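Local coordinates for uncharacterized protein (Eubacterium rectale, PDB 5COZ) that is of unknown function but probably contains a domain like that of the regulatory protein YycH, and is probably exported as a lipoprotein, at residues V298-E304 against V320-Y326; A233-Y237 against M306-D310; A168-V173 against Y212-M216; G142-S146 against Q240-L244; H130-L134 against E202-D206. All blocks are in the same frame, centred on the assembly; numbering follows the deposited sequence. Where two conformers were deposited one is given.

Contacts 1 and 2 share strand 295-311 of the mixed sheet; their centres are about 18 Å apart and they meet where Val320 CG1 packs 3.9 Å from Met306 CB. Contact 3 belongs to the antiparallel sheet and is nested inside the chain loop closed by contact 4. Contact 4 lies about 5 Å from the centre of the chain and touches contacts 1 and 3, Tyr145 reaching Tyr324 and His243 meeting Phe215. Contact 5 is peripheral, its centre about 35 Å from that of contact 1. The bound sodium ion, held by Gln208 and Asp210, lies about 13 Å from the Leu134 side chain of contact 5 and about 12 Å from that of Tyr212.

Contact 1: residues V298-E304 against V320-Y326; sequences VSEISLE and VWVVYYY
Tyr324 O takes two backbone N-H groups, from Ser299 and Glu300, where a classic beta bulge inserts one residue into strand 298-304. Both donors approach from the same side of the carbonyl plane; Ser299 N lies 2.9 Å from Tyr324 O, and Glu300 N makes the longer bond at 3.2 Å. Beyond the bulge the register is regular, with Ser302 facing Val322 and Glu304 facing Val320 as hydrogen-bonded pairs. This is the antiparallel beta hairpin of strands 295-311 and 314-330, in a mixed sheet. On the face bearing Val298, Ile301 and Leu303, Leu303 CB sits over the six-membered ring of Trp321, 4.0 Å from its centroid. On the other face Glu304 CG lies anti to the carbonyl carbon (chi1 -53°), and the extended chain brings OE2 into a polar cluster. Tyr324 OH donates to the syn lone pair of Glu304 OE2, 2.8 Å away and in the plane of the phenol ring, while Ser302 OG gives its proton to the anti lone pair of the same OE2. Arg227 adds a salt bridge to this oxygen and another to Glu300, whose OE2 also accepts from Asn50. With a leucine in place of Glu304, the hydroxyls of Tyr324 and Ser302 would probably lose their shared acceptor, and Arg227 one of its two carboxylate mates. Alongside the Tyr324 ring runs the extended Glu300 chain, CB 3.7 Å from Tyr324 CD1.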
# COMPACT_ATOMS: atom_id res chain seq x y z
N VAL A 298 4.60 7.75 -16.49
CA VAL A 298 4.17 6.45 -15.94
C VAL A 298 5.21 6.04 -14.89
O VAL A 298 6.41 6.03 -15.20
CB VAL A 298 4.03 5.39 -17.06
CG1 VAL A 298 3.75 3.99 -16.47
CG2 VAL A 298 2.91 5.79 -18.02
N SER A 299 4.77 5.70 -13.66
CA SER A 299 5.69 5.42 -12.57
C SER A 299 5.72 3.96 -12.09
O SER A 299 6.69 3.56 -11.44
CB SER A 299 5.35 6.32 -11.38
OG SER A 299 4.15 5.89 -10.74
N GLU A 300 4.64 3.19 -12.32
CA GLU A 300 4.64 1.81 -11.85
C GLU A 300 3.62 0.98 -12.61
O GLU A 300 2.51 1.46 -12.90
CB GLU A 300 4.31 1.79 -10.34
CG GLU A 300 4.27 0.40 -9.75
CD GLU A 300 3.96 0.29 -8.28
OE1 GLU A 300 4.06 1.29 -7.54
OE2 GLU A 300 3.67 -0.85 -7.86
N ILE A 301 3.99 -0.28 -12.91
CA ILE A 301 3.06 -1.25 -13.47
C ILE A 301 3.10 -2.42 -12.48
O ILE A 301 4.19 -2.93 -12.20
CB ILE A 301 3.40 -1.68 -14.90
CG1 ILE A 301 3.45 -0.46 -15.83
CG2 ILE A 301 2.39 -2.76 -15.40
CD1 ILE A 301 4.07 -0.84 -17.26
N SER A 302 1.95 -2.82 -11.96
CA SER A 302 1.90 -3.77 -10.86
C SER A 302 0.81 -4.79 -11.02
O SER A 302 -0.33 -4.44 -11.33
CB SER A 302 1.67 -2.98 -9.56
OG SER A 302 1.56 -3.80 -8.41
N LEU A 303 1.13 -6.07 -10.76
CA LEU A 303 0.17 -7.17 -10.75
C LEU A 303 -0.41 -7.26 -9.35
O LEU A 303 0.36 -7.43 -8.40
CB LEU A 303 0.86 -8.49 -11.16
CG LEU A 303 0.03 -9.75 -11.02
CD1 LEU A 303 -1.23 -9.68 -11.93
CD2 LEU A 303 0.92 -10.98 -11.36
N GLU A 304 -1.72 -7.13 -9.22
CA GLU A 304 -2.34 -7.11 -7.90
C GLU A 304 -3.61 -7.91 -7.90
O GLU A 304 -4.16 -8.21 -8.95
CB GLU A 304 -2.63 -5.66 -7.44
CG GLU A 304 -1.38 -4.78 -7.54
CD GLU A 304 -1.52 -3.35 -7.06
OE1 GLU A 304 -2.65 -2.95 -6.70
OE2 GLU A 304 -0.52 -2.59 -7.15
N VAL A 320 -5.50 -8.11 -11.42
CA VAL A 320 -5.53 -6.90 -12.23
C VAL A 320 -4.10 -6.44 -12.48
O VAL A 320 -3.20 -6.69 -11.67
CB VAL A 320 -6.36 -5.75 -11.56
CG1 VAL A 320 -7.83 -6.13 -11.48
CG2 VAL A 320 -5.82 -5.34 -10.18
N TRP A 321 -3.91 -5.73 -13.60
CA TRP A 321 -2.70 -4.96 -13.84
C TRP A 321 -3.03 -3.50 -13.56
O TRP A 321 -4.00 -2.98 -14.13
CB TRP A 321 -2.23 -5.11 -15.29
CG TRP A 321 -1.53 -6.40 -15.59
CD1 TRP A 321 -1.99 -7.41 -16.38
CD2 TRP A 321 -0.19 -6.75 -15.22
NE1 TRP A 321 -1.03 -8.39 -16.51
CE2 TRP A 321 0.09 -8.00 -15.82
CE3 TRP A 321 0.79 -6.14 -14.43
CZ2 TRP A 321 1.33 -8.65 -15.67
CZ3 TRP A 321 2.03 -6.77 -14.29
CH2 TRP A 321 2.28 -8.01 -14.90
N VAL A 322 -2.29 -2.87 -12.63
CA VAL A 322 -2.51 -1.48 -12.27
C VAL A 322 -1.38 -0.67 -12.86
O VAL A 322 -0.21 -1.05 -12.71
CB VAL A 322 -2.58 -1.27 -10.74
CG1 VAL A 322 -3.00 0.18 -10.44
CG2 VAL A 322 -3.59 -2.24 -10.11
N VAL A 323 -1.70 0.46 -13.51
CA VAL A 323 -0.69 1.39 -14.00
C VAL A 323 -0.84 2.67 -13.19
O VAL A 323 -1.88 3.32 -13.23
CB VAL A 323 -0.81 1.68 -15.52
CG1 VAL A 323 0.28 2.66 -15.98
CG2 VAL A 323 -0.72 0.38 -16.31
N TYR A 324 0.23 3.03 -12.47
CA TYR A 324 0.26 4.26 -11.68
C TYR A 324 1.02 5.27 -12.49
O TYR A 324 2.09 4.94 -13.04
CB TYR A 324 0.95 4.01 -10.33
CG TYR A 324 0.28 2.95 -9.49
CD1 TYR A 324 0.68 1.62 -9.57
CD2 TYR A 324 -0.68 3.29 -8.54
CE1 TYR A 324 0.11 0.64 -8.74
CE2 TYR A 324 -1.26 2.32 -7.71
CZ TYR A 324 -0.83 1.01 -7.79
OH TYR A 324 -1.41 0.05 -7.01
N TYR A 325 0.47 6.51 -12.60
CA TYR A 325 1.15 7.53 -13.37
C TYR A 325 0.90 8.89 -12.78
O TYR A 325 -0.04 9.07 -12.03
CB TYR A 325 0.70 7.46 -14.86
CG TYR A 325 -0.75 7.87 -15.09
CD1 TYR A 325 -1.78 6.95 -14.98
CD2 TYR A 325 -1.07 9.18 -15.48
CE1 TYR A 325 -3.11 7.33 -15.22
CE2 TYR A 325 -2.38 9.56 -15.71
CZ TYR A 325 -3.40 8.63 -15.57
OH TYR A 325 -4.71 9.03 -15.83
N TYR A 326 1.71 9.86 -13.19
CA TYR A 326 1.52 11.25 -12.81
C TYR A 326 1.08 12.07 -14.00
O TYR A 326 1.51 11.81 -15.11
CB TYR A 326 2.86 11.87 -12.32
CG TYR A 326 3.41 11.23 -11.09
CD1 TYR A 326 2.83 11.44 -9.84
CD2 TYR A 326 4.57 10.46 -11.14
CE1 TYR A 326 3.35 10.88 -8.69
CE2 TYR A 326 5.11 9.87 -9.99
CZ TYR A 326 4.50 10.10 -8.76
OH TYR A 326 5.00 9.52 -7.61

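Contact 2: residues A233-Y237 against M306-D310; sequences ALTGY and MLFAD
Leu234 meets strand 306-310 with both its backbone and its side chain. Its CD2 methyl lies 3.7 Å from SE of Met306, present here as selenomethionine, and the two side chains cross at about a right angle. The carbonyl of Leu234 faces the rim of the Phe308 ring, O to CD1 3.4 Å and in the ring plane. Thr235 gives the polar link: Ala309 N donates to Thr235 O over 2.8 Å, with an N-H...O angle of 162°. Beside it, Thr235 CB rests 3.4 Å from Leu307 O. At Gly236 the chain leaves the helix with positive phi (89°), a conformation in which a CB would jam against the preceding carbonyl oxygen and crowd Ala309 CB. Tyr237 then turns its ring so that Leu307 O lies at the edge, 3.6 Å from CE1. Water 1 donates to Leu307 O and makes a weak bond with Tyr237 OH, whose ring also meets Tyr315 edge-to-face. The backbone N of Tyr237 donates to Thr235 OG1, which is also hydrogen-bonded to Asn239 OD1. Helix 232-235 thus ends in an ST turn at Thr235, docked beside one strand of the hairpin formed by strands 295-311 and 314-330.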
# COMPACT_ATOMS: atom_id res chain seq x y z
N ALA A 233 -17.02 2.65 -6.86
CA ALA A 233 -17.80 2.29 -8.05
C ALA A 233 -17.25 1.00 -8.68
O ALA A 233 -18.02 0.19 -9.19
CB ALA A 233 -17.76 3.41 -9.07
N LEU A 234 -15.92 0.84 -8.62
CA LEU A 234 -15.31 -0.33 -9.24
C LEU A 234 -15.36 -1.55 -8.32
O LEU A 234 -15.69 -2.64 -8.78
CB LEU A 234 -13.86 0.02 -9.55
CG LEU A 234 -12.99 -1.08 -10.20
CD1 LEU A 234 -13.65 -1.66 -11.46
CD2 LEU A 234 -11.62 -0.54 -10.48
N THR A 235 -15.04 -1.37 -7.03
CA THR A 235 -14.93 -2.53 -6.12
C THR A 235 -16.22 -2.91 -5.42
O THR A 235 -16.31 -4.02 -4.89
CB THR A 235 -13.88 -2.26 -5.04
OG1 THR A 235 -14.40 -1.21 -4.19
CG2 THR A 235 -12.51 -1.82 -5.62
N GLY A 236 -17.15 -1.97 -5.35
CA GLY A 236 -18.42 -2.24 -4.68
C GLY A 236 -18.41 -1.92 -3.20
O GLY A 236 -19.41 -2.12 -2.53
N TYR A 237 -17.27 -1.47 -2.64
CA TYR A 237 -17.22 -1.15 -1.21
C TYR A 237 -16.14 -0.09 -0.99
O TYR A 237 -15.48 0.32 -1.96
CB TYR A 237 -16.94 -2.43 -0.38
CG TYR A 237 -15.51 -2.95 -0.47
CD1 TYR A 237 -15.05 -3.58 -1.62
CD2 TYR A 237 -14.64 -2.84 0.61
CE1 TYR A 237 -13.73 -4.04 -1.72
CE2 TYR A 237 -13.33 -3.32 0.54
CZ TYR A 237 -12.88 -3.92 -0.63
OH TYR A 237 -11.59 -4.36 -0.73
N MSE A 306 -7.43 -7.62 -6.95
CA MSE A 306 -8.49 -6.68 -6.58
C MSE A 306 -9.65 -7.45 -5.97
O MSE A 306 -9.98 -8.56 -6.43
CB MSE A 306 -8.95 -5.88 -7.79
CG MSE A 306 -10.00 -4.84 -7.41
SE MSE A 306 -10.22 -3.50 -8.79
CE MSE A 306 -8.71 -2.42 -8.36
N LEU A 307 -10.25 -6.86 -4.93
CA LEU A 307 -11.43 -7.43 -4.31
C LEU A 307 -12.68 -6.72 -4.76
O LEU A 307 -12.72 -5.48 -4.84
CB LEU A 307 -11.35 -7.35 -2.82
CG LEU A 307 -10.24 -8.13 -2.17
CD1 LEU A 307 -10.57 -8.30 -0.82
CD2 LEU A 307 -10.15 -9.54 -2.67
N PHE A 308 -13.71 -7.53 -5.07
CA PHE A 308 -15.00 -7.00 -5.51
C PHE A 308 -16.05 -7.51 -4.56
O PHE A 308 -16.22 -8.74 -4.43
CB PHE A 308 -15.29 -7.43 -6.96
CG PHE A 308 -14.26 -6.97 -7.97
CD1 PHE A 308 -14.36 -5.72 -8.56
CD2 PHE A 308 -13.15 -7.76 -8.26
CE1 PHE A 308 -13.42 -5.29 -9.50
CE2 PHE A 308 -12.21 -7.34 -9.19
CZ PHE A 308 -12.36 -6.11 -9.81
N ALA A 309 -16.78 -6.59 -3.91
CA ALA A 309 -17.81 -7.03 -2.96
C ALA A 309 -18.81 -7.98 -3.63
O ALA A 309 -19.20 -7.79 -4.78
CB ALA A 309 -18.54 -5.82 -2.39
N ASP A 310 -19.15 -9.07 -2.91
CA ASP A 310 -20.07 -10.05 -3.46
C ASP A 310 -21.35 -10.02 -2.63
O ASP A 310 -22.32 -9.40 -3.05
CB ASP A 310 -19.41 -11.45 -3.51
CG ASP A 310 -20.26 -12.58 -4.09
OD1 ASP A 310 -21.32 -12.28 -4.70
OD2 ASP A 310 -19.85 -13.74 -3.97
O HOH W 1 -10.41 -3.97 -3.97

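Contact 3: residues A168-V173 against Y212-M216; sequences AEELAV and YVFFM
Ala168 and Ala172 of helix 165-178 pack on Tyr212, Phe214 and Met216 of strand 211-220 in a largely apolar helix-on-sheet contact. No hydrogen bond crosses it. The segment axes pass 9.7 Å apart at 46°, and the two alanines, one turn apart, turn their methyls to the strand. Phe214 takes the middle place: its CG is anti to the carbonyl carbon (chi1 -72°), and the ring reaches up to the helix backbone. There Phe214 CZ comes within 3.4 Å of Glu169 N. Ala172 CB lies over one face of the Phe214 ring in a CH-pi contact, 4.2 Å from its centroid, while Ala168 CB approaches the ring edge in its plane. Glu169 CB adds a further touch at Phe214 CE2, although its carboxylate turns elsewhere, to Asn187. The fold is one of helix against antiparallel sheet: alternate residues Tyr212, Phe214 and Met216 face the helix, whereas Val213 and Phe215 look to the other face, where Phe215 meets Tyr190 and His243. A serine at Phe214 would probably open a gap beneath Ala168, Glu169 and Ala172 and leave the Ala172 methyl without the ring it rests on. Toward the end of the strand segment, Met216, a selenomethionine with two deposited conformers, lays its SE near Ala172 O in one of them, a less certain touch. At the other end Ala168 CB lies 3.6 Å from Tyr212 CD2. The hydroxyl of that tyrosine is hydrogen-bonded to Met163 O and Leu160 N, which probably fixes the ring's position beside the helix.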
# COMPACT_ATOMS: atom_id res chain seq x y z
N ALA A 168 16.54 -2.97 10.35
CA ALA A 168 15.17 -2.50 10.51
C ALA A 168 14.20 -3.38 9.70
O ALA A 168 13.16 -3.78 10.22
CB ALA A 168 15.08 -1.04 10.06
N GLU A 169 14.62 -3.77 8.48
CA GLU A 169 13.80 -4.65 7.63
C GLU A 169 13.65 -6.03 8.27
O GLU A 169 12.56 -6.59 8.24
CB GLU A 169 14.39 -4.77 6.23
CG GLU A 169 13.43 -5.53 5.33
CD GLU A 169 13.80 -5.65 3.88
OE1 GLU A 169 14.75 -4.97 3.43
OE2 GLU A 169 13.09 -6.39 3.16
N GLU A 170 14.71 -6.53 8.90
CA GLU A 170 14.63 -7.83 9.58
C GLU A 170 13.60 -7.77 10.72
O GLU A 170 12.83 -8.72 10.89
CB GLU A 170 16.01 -8.24 10.10
CG GLU A 170 16.93 -8.70 8.98
CD GLU A 170 18.40 -8.92 9.29
OE1 GLU A 170 18.85 -8.53 10.39
OE2 GLU A 170 19.11 -9.44 8.40
N LEU A 171 13.53 -6.65 11.46
CA LEU A 171 12.54 -6.51 12.52
C LEU A 171 11.12 -6.40 11.94
O LEU A 171 10.18 -6.97 12.49
CB LEU A 171 12.88 -5.29 13.40
CG LEU A 171 11.93 -5.00 14.56
CD1 LEU A 171 11.73 -6.22 15.49
CD2 LEU A 171 12.41 -3.78 15.33
N ALA A 172 10.97 -5.68 10.81
CA ALA A 172 9.63 -5.56 10.19
C ALA A 172 9.14 -6.95 9.70
O ALA A 172 7.98 -7.30 9.94
CB ALA A 172 9.68 -4.57 9.04
N VAL A 173 10.05 -7.76 9.10
CA VAL A 173 9.73 -9.09 8.58
C VAL A 173 9.36 -10.03 9.75
O VAL A 173 8.37 -10.76 9.67
CB VAL A 173 10.93 -9.61 7.73
CG1 VAL A 173 10.83 -11.13 7.48
CG2 VAL A 173 11.03 -8.85 6.40
N TYR A 212 11.98 4.96 10.71
CA TYR A 212 11.83 4.21 9.46
C TYR A 212 10.37 3.80 9.33
O TYR A 212 9.80 3.37 10.34
CB TYR A 212 12.63 2.90 9.50
CG TYR A 212 14.13 3.01 9.38
CD1 TYR A 212 14.71 3.51 8.21
CD2 TYR A 212 14.96 2.52 10.37
CE1 TYR A 212 16.09 3.54 8.05
CE2 TYR A 212 16.34 2.52 10.21
CZ TYR A 212 16.91 3.02 9.05
OH TYR A 212 18.28 3.03 8.91
N VAL A 213 9.79 3.86 8.14
CA VAL A 213 8.43 3.37 7.92
C VAL A 213 8.47 2.34 6.81
O VAL A 213 8.83 2.68 5.68
CB VAL A 213 7.43 4.49 7.58
CG1 VAL A 213 6.05 3.92 7.21
CG2 VAL A 213 7.29 5.48 8.74
N PHE A 214 8.10 1.10 7.12
CA PHE A 214 7.96 0.10 6.08
C PHE A 214 6.53 -0.05 5.67
O PHE A 214 5.64 -0.06 6.52
CB PHE A 214 8.42 -1.28 6.58
CG PHE A 214 9.91 -1.33 6.72
CD1 PHE A 214 10.54 -0.95 7.90
CD2 PHE A 214 10.69 -1.84 5.69
CE1 PHE A 214 11.94 -1.02 8.02
CE2 PHE A 214 12.09 -1.87 5.80
CZ PHE A 214 12.70 -1.47 6.97
N PHE A 215 6.33 -0.23 4.37
CA PHE A 215 5.07 -0.70 3.82
C PHE A 215 5.28 -2.11 3.39
O PHE A 215 6.11 -2.37 2.54
CB PHE A 215 4.55 0.11 2.61
CG PHE A 215 3.92 1.46 2.84
CD1 PHE A 215 4.03 2.11 4.07
CD2 PHE A 215 3.19 2.07 1.83
CE1 PHE A 215 3.48 3.39 4.26
CE2 PHE A 215 2.60 3.33 2.03
CZ PHE A 215 2.75 3.98 3.24
N MSE A 216 4.53 -3.02 4.01
CA MSE A 216 4.52 -4.42 3.59
C MSE A 216 3.18 -4.70 2.98
O MSE A 216 2.21 -4.00 3.25
CB MSE A 216 4.83 -5.36 4.73
CG MSE A 216 6.01 -4.84 5.51
SE MSE A 216 6.39 -5.92 7.02
CE MSE A 216 7.47 -6.91 6.23

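Contact 4: residues G142-S146 against Q240-L244; sequences GTYYS and QENHL
Glu241 pushes its carboxylate against the backbone of loop 142-146, where Tyr145 N donates to OE1 over 3.0 Å. This N-H meets OE1 on the syn side, 29° out of the carboxylate plane, and makes only a weak bond to OE2. Tyr144 CD2 touches Glu241 OE2 at 3.4 Å, the ring and carboxylate planes standing 49° apart. Two residues on, His243 CE1 comes 3.3 Å from Thr143 O. Water fills the next shell. Water 4 accepts from Ser146 N and donates to Glu241 OE2; water 2 lies 2.7 Å from Glu241 OE1 and within bonding distance of Thr143 O; water 3 joins Thr143 OG1 to His243 NE2. Further out, Tyr145 OH is held by Leu343 O and its ring meets Tyr324 edge-to-face, so the loop is tied to the mixed sheet. His243 in turn packs on Phe215 of the antiparallel sheet. Between Glu241 and His243, Asn242 is the centre of an inverse gamma turn, and its side-chain amide donates to Pro218 O and Tyr225 O. What results is a loop-to-loop junction between the two sheets, part direct and part through water, built on a buried carboxylate and an inverse gamma turn.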
# COMPACT_ATOMS: atom_id res chain seq x y z
N GLY A 142 2.75 11.24 4.59
CA GLY A 142 1.37 10.78 4.46
C GLY A 142 1.40 9.44 3.75
O GLY A 142 2.28 9.19 2.94
N THR A 143 0.45 8.57 4.09
CA THR A 143 0.45 7.22 3.56
C THR A 143 -0.37 7.05 2.28
O THR A 143 -0.34 5.94 1.75
CB THR A 143 -0.09 6.24 4.62
OG1 THR A 143 -1.44 6.59 4.91
CG2 THR A 143 0.75 6.24 5.92
N TYR A 144 -1.18 8.05 1.87
CA TYR A 144 -2.08 7.86 0.73
C TYR A 144 -1.43 8.17 -0.59
O TYR A 144 -0.77 9.20 -0.76
CB TYR A 144 -3.33 8.75 0.86
CG TYR A 144 -4.21 8.37 2.03
CD1 TYR A 144 -3.96 8.84 3.31
CD2 TYR A 144 -5.32 7.55 1.84
CE1 TYR A 144 -4.74 8.45 4.39
CE2 TYR A 144 -6.12 7.16 2.92
CZ TYR A 144 -5.83 7.62 4.19
OH TYR A 144 -6.65 7.24 5.24
N TYR A 145 -1.70 7.30 -1.58
CA TYR A 145 -1.21 7.54 -2.94
C TYR A 145 -1.88 8.81 -3.51
O TYR A 145 -1.21 9.65 -4.12
CB TYR A 145 -1.55 6.33 -3.82
CG TYR A 145 -1.17 6.54 -5.26
CD1 TYR A 145 0.17 6.46 -5.67
CD2 TYR A 145 -2.13 6.80 -6.23
CE1 TYR A 145 0.54 6.68 -6.99
CE2 TYR A 145 -1.78 7.00 -7.57
CZ TYR A 145 -0.44 6.95 -7.93
OH TYR A 145 -0.06 7.18 -9.22
N SER A 146 -3.21 8.93 -3.32
CA SER A 146 -3.94 10.11 -3.80
C SER A 146 -3.83 11.26 -2.82
O SER A 146 -3.92 11.05 -1.61
CB SER A 146 -5.42 9.78 -3.97
OG SER A 146 -5.63 8.79 -4.94
N GLN A 240 -9.54 0.15 0.40
CA GLN A 240 -8.43 1.02 0.76
C GLN A 240 -7.14 0.38 0.33
O GLN A 240 -7.10 -0.82 0.02
CB GLN A 240 -8.40 1.32 2.26
CG GLN A 240 -8.11 0.12 3.09
CD GLN A 240 -8.51 0.38 4.52
OE1 GLN A 240 -9.69 0.26 4.89
NE2 GLN A 240 -7.52 0.69 5.36
N GLU A 241 -6.07 1.19 0.35
CA GLU A 241 -4.77 0.70 -0.07
C GLU A 241 -4.26 -0.38 0.85
O GLU A 241 -4.24 -0.23 2.09
CB GLU A 241 -3.77 1.84 -0.12
CG GLU A 241 -4.15 2.92 -1.14
CD GLU A 241 -3.44 4.24 -0.89
OE1 GLU A 241 -2.26 4.37 -1.27
OE2 GLU A 241 -4.03 5.09 -0.18
N ASN A 242 -3.90 -1.51 0.25
CA ASN A 242 -3.39 -2.64 1.01
C ASN A 242 -1.93 -2.44 1.41
O ASN A 242 -1.03 -2.83 0.67
CB ASN A 242 -3.51 -3.92 0.19
CG ASN A 242 -2.93 -5.10 0.87
OD1 ASN A 242 -3.23 -5.37 2.03
ND2 ASN A 242 -2.10 -5.85 0.15
N HIS A 243 -1.71 -1.84 2.57
CA HIS A 243 -0.36 -1.77 3.11
C HIS A 243 -0.42 -1.96 4.61
O HIS A 243 -1.24 -1.35 5.30
CB HIS A 243 0.44 -0.46 2.73
CG HIS A 243 -0.33 0.82 2.82
ND1 HIS A 243 -0.40 1.69 1.74
CD2 HIS A 243 -1.00 1.38 3.86
CE1 HIS A 243 -1.11 2.73 2.14
NE2 HIS A 243 -1.48 2.60 3.41
N LEU A 244 0.45 -2.85 5.07
CA LEU A 244 0.71 -3.07 6.49
C LEU A 244 1.86 -2.09 6.82
O LEU A 244 2.97 -2.19 6.23
CB LEU A 244 1.12 -4.55 6.71
CG LEU A 244 1.72 -4.90 8.09
CD1 LEU A 244 0.72 -4.71 9.21
CD2 LEU A 244 2.27 -6.39 8.10
O HOH W 2 0.30 4.88 -0.57
O HOH W 3 -3.07 5.00 3.39
O HOH W 4 -4.99 7.06 -2.01

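Contact 5: residues H130-L134 against E202-D206; sequences HDGKL and EDDTD
Glu202 and Asp206 grip helix segment 130-134 with two carboxylates, and Leu134 lies between them. The extended Glu202 chain brings OE2 to Lys133 NZ, a 2.8 Å salt bridge on its syn lone pair; a bend at chi3 (97°) of the lysine carries the ammonium group there. The other Glu202 oxygen, OE1, stands 3.1 Å from His130 CE1 and takes a hydrogen bond from water 6. Asp206 works at the adjacent edge of the same imidazole. His130 NE2 donates to Asp206 OD1 over 2.8 Å, and the acceptor lies in the ring plane, though the bond leaves the carboxylate plane by 32°. A second grip on OD1 comes from water 5, which also donates to Asp131 OD1. OD2 turns back on its own loop, accepting from Glu202 N on the anti lone pair and from Asp203 N above the carboxylate plane; these bonds brace the type I turn from Asp203 to Asp206. Leu134 supplies the apolar filling, with CD1 3.4 Å from Asp206 CG and its branch carbon over one face of the His130 ring. The contact sits at the surface, where helix 130-137, just after strand 125-128, holds the loop between strands 188-192 and 211-220.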
# COMPACT_ATOMS: atom_id res chain seq x y z
N HIS A 130 3.17 7.59 21.34
CA HIS A 130 2.90 8.99 21.09
C HIS A 130 3.84 9.54 19.98
O HIS A 130 3.38 10.19 19.04
CB HIS A 130 3.07 9.78 22.40
CG HIS A 130 2.93 11.26 22.24
ND1 HIS A 130 1.72 11.84 21.93
CD2 HIS A 130 3.88 12.22 22.32
CE1 HIS A 130 1.96 13.14 21.85
NE2 HIS A 130 3.25 13.42 22.07
N ASP A 131 5.14 9.19 20.03
CA ASP A 131 6.09 9.63 19.01
C ASP A 131 5.77 9.02 17.62
O ASP A 131 5.87 9.70 16.60
CB ASP A 131 7.53 9.27 19.41
CG ASP A 131 8.07 10.03 20.61
OD1 ASP A 131 7.40 10.98 21.08
OD2 ASP A 131 9.18 9.67 21.09
N GLY A 132 5.36 7.76 17.60
CA GLY A 132 5.01 7.09 16.35
C GLY A 132 3.79 7.72 15.70
O GLY A 132 3.77 8.00 14.50
N LYS A 133 2.77 7.97 16.51
CA LYS A 133 1.56 8.68 16.06
C LYS A 133 1.94 10.02 15.39
O LYS A 133 1.49 10.30 14.27
CB LYS A 133 0.64 8.95 17.26
CG LYS A 133 -0.67 9.61 16.85
CD LYS A 133 -1.60 9.80 18.05
CE LYS A 133 -1.52 11.17 18.63
NZ LYS A 133 -2.66 11.41 19.56
N LEU A 134 2.77 10.83 16.06
CA LEU A 134 3.11 12.14 15.49
C LEU A 134 4.00 12.02 14.26
O LEU A 134 3.81 12.77 13.30
CB LEU A 134 3.74 13.04 16.52
CG LEU A 134 2.90 13.34 17.79
CD1 LEU A 134 3.53 14.41 18.58
CD2 LEU A 134 1.45 13.77 17.46
N GLU A 202 1.52 18.19 19.80
CA GLU A 202 0.45 18.26 20.79
C GLU A 202 0.89 19.10 21.97
O GLU A 202 0.06 19.76 22.60
CB GLU A 202 0.02 16.86 21.24
CG GLU A 202 -0.73 16.12 20.15
CD GLU A 202 -1.17 14.71 20.50
OE1 GLU A 202 -0.97 14.27 21.66
OE2 GLU A 202 -1.75 14.05 19.61
N ASP A 203 2.20 19.07 22.27
CA ASP A 203 2.87 19.82 23.33
C ASP A 203 4.13 20.46 22.76
O ASP A 203 4.59 20.06 21.69
CB ASP A 203 3.23 18.90 24.51
CG ASP A 203 2.03 18.44 25.31
OD1 ASP A 203 1.42 17.41 24.93
OD2 ASP A 203 1.71 19.09 26.33
N ASP A 204 4.71 21.42 23.49
CA ASP A 204 5.94 22.12 23.09
C ASP A 204 7.16 21.18 23.18
O ASP A 204 8.21 21.49 22.62
CB ASP A 204 6.16 23.37 23.97
CG ASP A 204 6.14 23.07 25.46
OD1 ASP A 204 5.05 22.77 25.99
OD2 ASP A 204 7.22 23.13 26.09
N THR A 205 7.00 20.03 23.86
CA THR A 205 8.04 19.01 24.02
C THR A 205 8.11 18.10 22.76
O THR A 205 9.12 17.43 22.58
CB THR A 205 7.81 18.18 25.29
OG1 THR A 205 6.58 17.46 25.18
CG2 THR A 205 7.82 19.03 26.56
N ASP A 206 7.06 18.07 21.92
CA ASP A 206 7.06 17.22 20.71
C ASP A 206 8.00 17.75 19.65
O ASP A 206 7.90 18.91 19.25
CB ASP A 206 5.64 17.07 20.14
CG ASP A 206 4.68 16.36 21.08
OD1 ASP A 206 5.13 15.44 21.81
OD2 ASP A 206 3.48 16.69 21.07
O HOH W 5 6.67 13.54 20.51
O HOH W 6 -2.45 12.20 22.76